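Aldo-keto reductase AKR2E4 (Bombyx mori, PDB 3WCZ) reduces 3-dehydroecdysone with NADPH as cosubstrate, is inactive with NADH, and may help regulate molting in the silkworm. Local coordinates at residues 180-193 with 245-257. Sequence-based numbering, arbitrary orientation.
Sequences QIEVNPTNTQEPLV and LLRYLIDRGLIPI. With NAP (NADP nicotinamide-adenine-dinucleotide phosphate), chain B; EDO (1,2-ethanediol), chain F.
The guanidinium of Arg252 has Glu190 CG over one face. At its edge, in plane, lie the carbonyl oxygens of Thr188 and Gln189. Val183 CG1, 3.4 Å from Arg252 NH1, and Val193 CG2 meet it obliquely. It grips Thr188 end-on: Arg252 NH1 and NH2 each donate to Thr188 O at 2.9 Å, both N-H...O angles being 145°. The NH1 bond runs in the carbonyl plane, on a lone pair; the NH2 donor is tilted 21° from that plane. Arg252 NH1 also donates to Tyr248 OH, which is bonded to Asn286, and a water links NH2 to Glu190 O. The bend at chi3 turns the head toward the loop. With an alanine at Arg252, Thr188 O is likely to lose both these donors, and a gap would probably open beside Val183, Glu190 and Val193.

Apolar side chains pack next to the arginine. Val183 CG1, anti to the backbone N (chi1 -166°), meets Leu249 CD2 at 3.6 Å and Leu254 CD1 at 3.7 Å. Val193 CG1 reaches Leu254 CD2. One turn earlier in the helix, Pro185 CG sits 3.5 Å from Leu245 CD2, their side chains crossing nearly at right angles.

Near the cofactor, Ile257 CD1 comes within 3.3 Å of Gln180 CD. Gln180 NE2 is bonded to Asp53, and Gln180 OE1 lies 2.9 Å from O7N of the NADP carboxamide. Ile257 CG2 packs beside the nicotinamide ribose.

The contact joins neighbouring beta/alpha units of the aldo-keto reductase TIM barrel, with nicotinamide bound at the C-terminal ends of the strands.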
loop_
_atom_site.group_PDB
_atom_site.type_symbol
_atom_site.label_atom_id
_atom_site.label_comp_id
_atom_site.label_asym_id
_atom_site.label_seq_id
_atom_site.Cartn_x
_atom_site.Cartn_y
_atom_site.Cartn_z
ATOM N N GLN A 180 -5.687 -3.381 0.456
ATOM C CA GLN A 180 -4.397 -3.128 -0.165
ATOM C C GLN A 180 -3.859 -4.424 -0.758
ATOM O O GLN A 180 -3.613 -5.403 -0.034
ATOM C CB GLN A 180 -3.417 -2.526 0.857
ATOM C CG GLN A 180 -2.013 -2.329 0.295
ATOM C CD GLN A 180 -0.978 -1.655 1.180
ATOM O OE1 GLN A 180 0.171 -2.126 1.234
ATOM N NE2 GLN A 180 -1.334 -0.579 1.854
ATOM N N ILE A 181 -3.730 -4.443 -2.080
ATOM C CA ILE A 181 -3.390 -5.666 -2.808
ATOM C C ILE A 181 -2.379 -5.336 -3.914
ATOM O O ILE A 181 -2.168 -4.162 -4.267
ATOM C CB ILE A 181 -4.657 -6.343 -3.405
ATOM C CG1 ILE A 181 -5.413 -5.369 -4.286
ATOM C CG2 ILE A 181 -5.525 -6.859 -2.272
ATOM C CD1 ILE A 181 -6.565 -6.009 -5.091
ATOM N N GLU A 182 -1.753 -6.369 -4.458
ATOM C CA GLU A 182 -0.770 -6.190 -5.519
ATOM C C GLU A 182 -1.435 -5.880 -6.842
ATOM O O GLU A 182 -2.222 -6.688 -7.323
ATOM C CB GLU A 182 0.076 -7.453 -5.663
ATOM C CG GLU A 182 1.170 -7.247 -6.663
ATOM C CD GLU A 182 2.080 -8.428 -6.861
ATOM O OE1 GLU A 182 2.289 -9.237 -5.945
ATOM O OE2 GLU A 182 2.655 -8.521 -7.960
ATOM N N VAL A 183 -1.111 -4.736 -7.442
ATOM C CA VAL A 183 -1.622 -4.406 -8.766
ATOM C C VAL A 183 -0.521 -3.783 -9.598
ATOM O O VAL A 183 0.096 -2.780 -9.200
ATOM C CB VAL A 183 -2.872 -3.482 -8.754
ATOM C CG1 VAL A 183 -3.519 -3.492 -10.126
ATOM C CG2 VAL A 183 -3.864 -3.909 -7.687
ATOM N N ASN A 184 -0.281 -4.390 -10.763
ATOM C CA ASN A 184 0.762 -3.959 -11.686
ATOM C C ASN A 184 0.482 -4.685 -13.014
ATOM O O ASN A 184 -0.479 -5.448 -13.107
ATOM C CB ASN A 184 2.156 -4.253 -11.107
ATOM C CG ASN A 184 2.307 -5.693 -10.684
ATOM O OD1 ASN A 184 1.999 -6.608 -11.466
ATOM N ND2 ASN A 184 2.716 -5.916 -9.439
ATOM N N PRO A 185 1.293 -4.429 -14.066
ATOM C CA PRO A 185 0.837 -4.920 -15.375
ATOM C C PRO A 185 0.794 -6.426 -15.524
ATOM O O PRO A 185 0.018 -6.943 -16.336
ATOM C CB PRO A 185 1.867 -4.317 -16.361
ATOM C CG PRO A 185 2.309 -3.033 -15.677
ATOM C CD PRO A 185 2.349 -3.406 -14.188
ATOM N N THR A 186 1.620 -7.123 -14.768
ATOM C CA THR A 186 1.640 -8.585 -14.841
ATOM C C THR A 186 0.766 -9.276 -13.781
ATOM O O THR A 186 0.663 -10.517 -13.769
ATOM C CB THR A 186 3.083 -9.130 -14.827
ATOM O OG1 THR A 186 3.900 -8.395 -13.909
ATOM C CG2 THR A 186 3.688 -8.976 -16.194
ATOM N N ASN A 187 0.112 -8.477 -12.943
ATOM C CA ASN A 187 -0.786 -9.008 -11.898
ATOM C C ASN A 187 -1.877 -7.964 -11.693
ATOM O O ASN A 187 -1.847 -7.171 -10.739
ATOM C CB ASN A 187 -0.039 -9.303 -10.603
ATOM C CG ASN A 187 -0.853 -10.146 -9.624
ATOM O OD1 ASN A 187 -1.008 -11.341 -9.828
ATOM N ND2 ASN A 187 -1.355 -9.536 -8.554
ATOM N N THR A 188 -2.827 -7.930 -12.611
ATOM C CA THR A 188 -3.726 -6.796 -12.719
ATOM C C THR A 188 -4.960 -6.868 -11.797
ATOM O O THR A 188 -5.640 -5.857 -11.573
ATOM C CB THR A 188 -4.191 -6.611 -14.156
ATOM O OG1 THR A 188 -4.831 -7.811 -14.588
ATOM C CG2 THR A 188 -3.040 -6.293 -15.080
ATOM N N GLN A 189 -5.253 -8.066 -11.291
ATOM C CA GLN A 189 -6.350 -8.304 -10.344
ATOM C C GLN A 189 -7.641 -7.607 -10.744
ATOM O O GLN A 189 -8.316 -6.969 -9.908
ATOM C CB GLN A 189 -5.967 -7.925 -8.898
ATOM C CG GLN A 189 -4.674 -8.581 -8.437
ATOM C CD GLN A 189 -4.696 -9.028 -7.003
ATOM O OE1 GLN A 189 -5.629 -9.723 -6.564
ATOM N NE2 GLN A 189 -3.668 -8.700 -6.277
ATOM N N GLU A 190 -8.059 -7.755 -12.000
ATOM C CA GLU A 190 -9.218 -7.015 -12.459
ATOM C C GLU A 190 -10.513 -7.402 -11.738
ATOM O O GLU A 190 -11.252 -6.533 -11.285
ATOM C CB GLU A 190 -9.327 -7.061 -13.986
ATOM C CG GLU A 190 -8.161 -6.263 -14.631
ATOM C CD GLU A 190 -7.839 -6.668 -16.069
ATOM O OE1 GLU A 190 -8.741 -6.566 -16.886
ATOM O OE2 GLU A 190 -6.702 -7.104 -16.385
ATOM N N PRO A 191 -10.805 -8.699 -11.613
ATOM C CA PRO A 191 -12.045 -9.043 -10.916
ATOM C C PRO A 191 -12.050 -8.620 -9.446
ATOM O O PRO A 191 -13.069 -8.148 -8.978
ATOM C CB PRO A 191 -12.136 -10.564 -11.100
ATOM C CG PRO A 191 -11.380 -10.820 -12.391
ATOM C CD PRO A 191 -10.253 -9.848 -12.344
ATOM N N LEU A 192 -10.934 -8.762 -8.737
ATOM C CA LEU A 192 -10.934 -8.408 -7.325
ATOM C C LEU A 192 -11.069 -6.907 -7.149
ATOM O O LEU A 192 -11.785 -6.455 -6.264
ATOM C CB LEU A 192 -9.667 -8.918 -6.626
ATOM C CG LEU A 192 -9.583 -8.613 -5.118
ATOM C CD1 LEU A 192 -10.812 -9.077 -4.358
ATOM C CD2 LEU A 192 -8.326 -9.223 -4.508
ATOM N N VAL A 193 -10.389 -6.132 -7.980
ATOM C CA VAL A 193 -10.550 -4.681 -7.924
ATOM C C VAL A 193 -12.007 -4.287 -8.162
ATOM O O VAL A 193 -12.588 -3.489 -7.417
ATOM C CB VAL A 193 -9.611 -3.974 -8.902
ATOM C CG1 VAL A 193 -9.990 -2.532 -9.064
ATOM C CG2 VAL A 193 -8.187 -4.101 -8.430
ATOM N N LEU A 245 3.263 3.789 -15.609
ATOM C CA LEU A 245 2.803 2.664 -14.799
ATOM C C LEU A 245 1.966 3.098 -13.611
ATOM O O LEU A 245 0.961 2.454 -13.299
ATOM C CB LEU A 245 4.001 1.868 -14.307
ATOM C CG LEU A 245 4.804 1.152 -15.411
ATOM C CD1 LEU A 245 6.079 0.558 -14.871
ATOM C CD2 LEU A 245 3.981 0.050 -16.086
ATOM N N LEU A 246 2.370 4.193 -12.976
ATOM C CA LEU A 246 1.611 4.697 -11.838
ATOM C C LEU A 246 0.293 5.345 -12.304
ATOM O O LEU A 246 -0.761 5.164 -11.657
ATOM C CB LEU A 246 2.459 5.674 -11.042
ATOM C CG LEU A 246 3.712 5.075 -10.431
ATOM C CD1 LEU A 246 4.557 6.143 -9.792
ATOM C CD2 LEU A 246 3.383 4.003 -9.393
ATOM N N ARG A 247 0.309 6.079 -13.414
ATOM C CA ARG A 247 -0.909 6.708 -13.911
ATOM C C ARG A 247 -1.915 5.635 -14.336
ATOM O O ARG A 247 -3.129 5.808 -14.147
ATOM C CB ARG A 247 -0.601 7.651 -15.075
ATOM C CG ARG A 247 -1.856 8.371 -15.635
ATOM C CD ARG A 247 -2.455 9.398 -14.690
ATOM N NE ARG A 247 -3.904 9.431 -14.847
ATOM C CZ ARG A 247 -4.712 10.286 -14.221
ATOM N NH1 ARG A 247 -4.229 11.239 -13.454
ATOM N NH2 ARG A 247 -6.028 10.200 -14.399
ATOM N N TYR A 248 -1.441 4.531 -14.894
ATOM C CA TYR A 248 -2.313 3.398 -15.238
ATOM C C TYR A 248 -3.137 2.995 -14.011
ATOM O O TYR A 248 -4.359 2.788 -14.084
ATOM C CB TYR A 248 -1.443 2.242 -15.762
ATOM C CG TYR A 248 -2.038 0.855 -15.645
ATOM C CD1 TYR A 248 -3.047 0.422 -16.486
ATOM C CD2 TYR A 248 -1.576 -0.025 -14.674
ATOM C CE1 TYR A 248 -3.608 -0.835 -16.347
ATOM C CE2 TYR A 248 -2.119 -1.276 -14.544
ATOM C CZ TYR A 248 -3.134 -1.671 -15.363
ATOM O OH TYR A 248 -3.675 -2.932 -15.237
ATOM N N LEU A 249 -2.471 2.884 -12.859
ATOM C CA LEU A 249 -3.178 2.499 -11.658
ATOM C C LEU A 249 -4.184 3.570 -11.217
ATOM O O LEU A 249 -5.336 3.246 -10.848
ATOM C CB LEU A 249 -2.168 2.177 -10.546
ATOM C CG LEU A 249 -1.236 1.003 -10.887
ATOM C CD1 LEU A 249 -0.078 0.931 -9.928
ATOM C CD2 LEU A 249 -1.993 -0.302 -10.944
ATOM N N ILE A 250 -3.770 4.832 -11.266
ATOM C CA ILE A 250 -4.664 5.952 -10.975
ATOM C C ILE A 250 -5.919 5.880 -11.869
ATOM O O ILE A 250 -7.047 6.114 -11.411
ATOM C CB ILE A 250 -3.939 7.315 -11.154
ATOM C CG1 ILE A 250 -2.786 7.514 -10.157
ATOM C CG2 ILE A 250 -4.936 8.469 -11.084
ATOM C CD1 ILE A 250 -3.251 7.757 -8.760
ATOM N N ASP A 251 -5.746 5.647 -13.171
ATOM C CA ASP A 251 -6.880 5.590 -14.083
ATOM C C ASP A 251 -7.795 4.395 -13.882
ATOM O O ASP A 251 -8.951 4.401 -14.333
ATOM C CB ASP A 251 -6.385 5.650 -15.539
ATOM C CG ASP A 251 -6.104 7.067 -15.999
ATOM O OD1 ASP A 251 -6.954 7.935 -15.756
ATOM O OD2 ASP A 251 -4.996 7.314 -16.534
ATOM N N ARG A 252 -7.308 3.391 -13.157
ATOM C CA ARG A 252 -8.146 2.292 -12.698
ATOM C C ARG A 252 -8.798 2.597 -11.346
ATOM O O ARG A 252 -9.457 1.724 -10.777
ATOM C CB ARG A 252 -7.365 0.986 -12.666
ATOM C CG ARG A 252 -7.087 0.451 -14.070
ATOM C CD ARG A 252 -6.404 -0.889 -14.020
ATOM N NE ARG A 252 -7.213 -1.856 -13.297
ATOM C CZ ARG A 252 -6.747 -2.961 -12.753
ATOM N NH1 ARG A 252 -5.484 -3.281 -12.871
ATOM N NH2 ARG A 252 -7.548 -3.738 -12.049
ATOM N N GLY A 253 -8.616 3.812 -10.833
ATOM C CA GLY A 253 -9.221 4.247 -9.583
ATOM C C GLY A 253 -8.492 3.781 -8.345
ATOM O O GLY A 253 -9.095 3.726 -7.269
ATOM N N LEU A 254 -7.222 3.434 -8.472
ATOM C CA LEU A 254 -6.421 2.841 -7.402
ATOM C C LEU A 254 -5.486 3.878 -6.797
ATOM O O LEU A 254 -5.226 4.939 -7.388
ATOM C CB LEU A 254 -5.606 1.674 -7.962
ATOM C CG LEU A 254 -6.383 0.717 -8.864
ATOM C CD1 LEU A 254 -5.482 -0.388 -9.386
ATOM C CD2 LEU A 254 -7.580 0.145 -8.148
ATOM N N ILE A 255 -4.995 3.555 -5.600
ATOM C CA ILE A 255 -4.048 4.359 -4.850
ATOM C C ILE A 255 -2.703 3.640 -4.911
ATOM O O ILE A 255 -2.472 2.704 -4.149
ATOM C CB ILE A 255 -4.516 4.506 -3.392
ATOM C CG1 ILE A 255 -5.867 5.234 -3.347
ATOM C CG2 ILE A 255 -3.459 5.197 -2.552
ATOM C CD1 ILE A 255 -6.627 5.020 -2.007
ATOM N N PRO A 256 -1.821 4.022 -5.854
ATOM C CA PRO A 256 -0.535 3.331 -5.936
ATOM C C PRO A 256 0.401 3.708 -4.793
ATOM O O PRO A 256 0.303 4.806 -4.222
ATOM C CB PRO A 256 0.027 3.820 -7.276
ATOM C CG PRO A 256 -0.581 5.169 -7.443
ATOM C CD PRO A 256 -1.967 5.053 -6.907
ATOM N N ILE A 257 1.262 2.754 -4.451
ATOM C CA ILE A 257 2.218 2.910 -3.368
ATOM C C ILE A 257 3.658 2.793 -3.885
ATOM O O ILE A 257 4.379 1.842 -3.552
ATOM C CB ILE A 257 2.009 1.847 -2.262
ATOM C CG1 ILE A 257 0.529 1.638 -1.937
ATOM C CG2 ILE A 257 2.772 2.242 -0.999
ATOM C CD1 ILE A 257 0.316 0.443 -1.023
HETATM P PA NAP B . 7.763 -0.854 -6.009
HETATM O O1A NAP B . 7.321 0.485 -5.587
HETATM O O2A NAP B . 6.923 -1.772 -6.754
HETATM O O5B NAP B . 9.168 -0.850 -6.687
HETATM C C5B NAP B . 10.249 -0.178 -6.115
HETATM C C4B NAP B . 11.511 -0.195 -6.964
HETATM O O4B NAP B . 11.323 0.650 -8.116
HETATM C C3B NAP B . 12.760 0.242 -6.300
HETATM O O3B NAP B . 13.796 -0.575 -6.789
HETATM C C2B NAP B . 12.896 1.622 -6.731
HETATM O O2B NAP B . 14.220 2.115 -6.702
HETATM C C1B NAP B . 12.356 1.605 -8.137
HETATM N N9A NAP B . 11.758 2.831 -8.624
HETATM C C8A NAP B . 10.954 3.650 -7.915
HETATM N N7A NAP B . 10.472 4.618 -8.667
HETATM C C5A NAP B . 10.980 4.447 -9.928
HETATM C C6A NAP B . 10.832 5.147 -11.129
HETATM N N6A NAP B . 10.070 6.311 -11.272
HETATM N N1A NAP B . 11.502 4.667 -12.192
HETATM C C2A NAP B . 12.248 3.567 -12.099
HETATM N N3A NAP B . 12.404 2.861 -10.966
HETATM C C4A NAP B . 11.753 3.302 -9.879
HETATM O O3 NAP B . 8.222 -1.601 -4.646
HETATM P PN NAP B . 7.591 -2.481 -3.478
HETATM O O1N NAP B . 8.377 -2.124 -2.270
HETATM O O2N NAP B . 7.561 -3.897 -3.937
HETATM O O5D NAP B . 6.077 -2.025 -3.313
HETATM C C5D NAP B . 5.758 -0.724 -2.948
HETATM C C4D NAP B . 5.210 -0.551 -1.525
HETATM O O4D NAP B . 3.976 -1.227 -1.362
HETATM C C3D NAP B . 6.067 -1.128 -0.446
HETATM O O3D NAP B . 7.245 -0.380 -0.222
HETATM C C2D NAP B . 5.140 -1.184 0.664
HETATM O O2D NAP B . 4.913 0.092 1.191
HETATM C C1D NAP B . 3.902 -1.721 -0.020
HETATM N N1N NAP B . 3.702 -3.174 -0.070
HETATM C C2N NAP B . 2.757 -3.752 0.694
HETATM C C3N NAP B . 2.558 -5.108 0.634
HETATM C C7N NAP B . 1.466 -5.659 1.469
HETATM O O7N NAP B . 0.506 -4.959 1.873
HETATM N N7N NAP B . 1.476 -6.995 1.657
HETATM C C4N NAP B . 3.377 -5.931 -0.162
HETATM C C5N NAP B . 4.348 -5.323 -0.969
HETATM C C6N NAP B . 4.471 -3.942 -0.888
HETATM P P2B NAP B . 14.628 3.446 -5.909
HETATM O O1X NAP B . 16.156 3.515 -6.101
HETATM O O2X NAP B . 13.975 4.582 -6.567
HETATM O O3X NAP B . 14.226 3.251 -4.469
HETATM C C1 EDO F . -5.649 -10.906 -3.326
HETATM O O1 EDO F . -4.849 -11.136 -4.498
HETATM C C2 EDO F . -5.003 -11.547 -2.137
HETATM O O2 EDO F . -3.631 -11.141 -2.013
HETATM O O HOH W 1 -10.750 -3.966 -12.288
#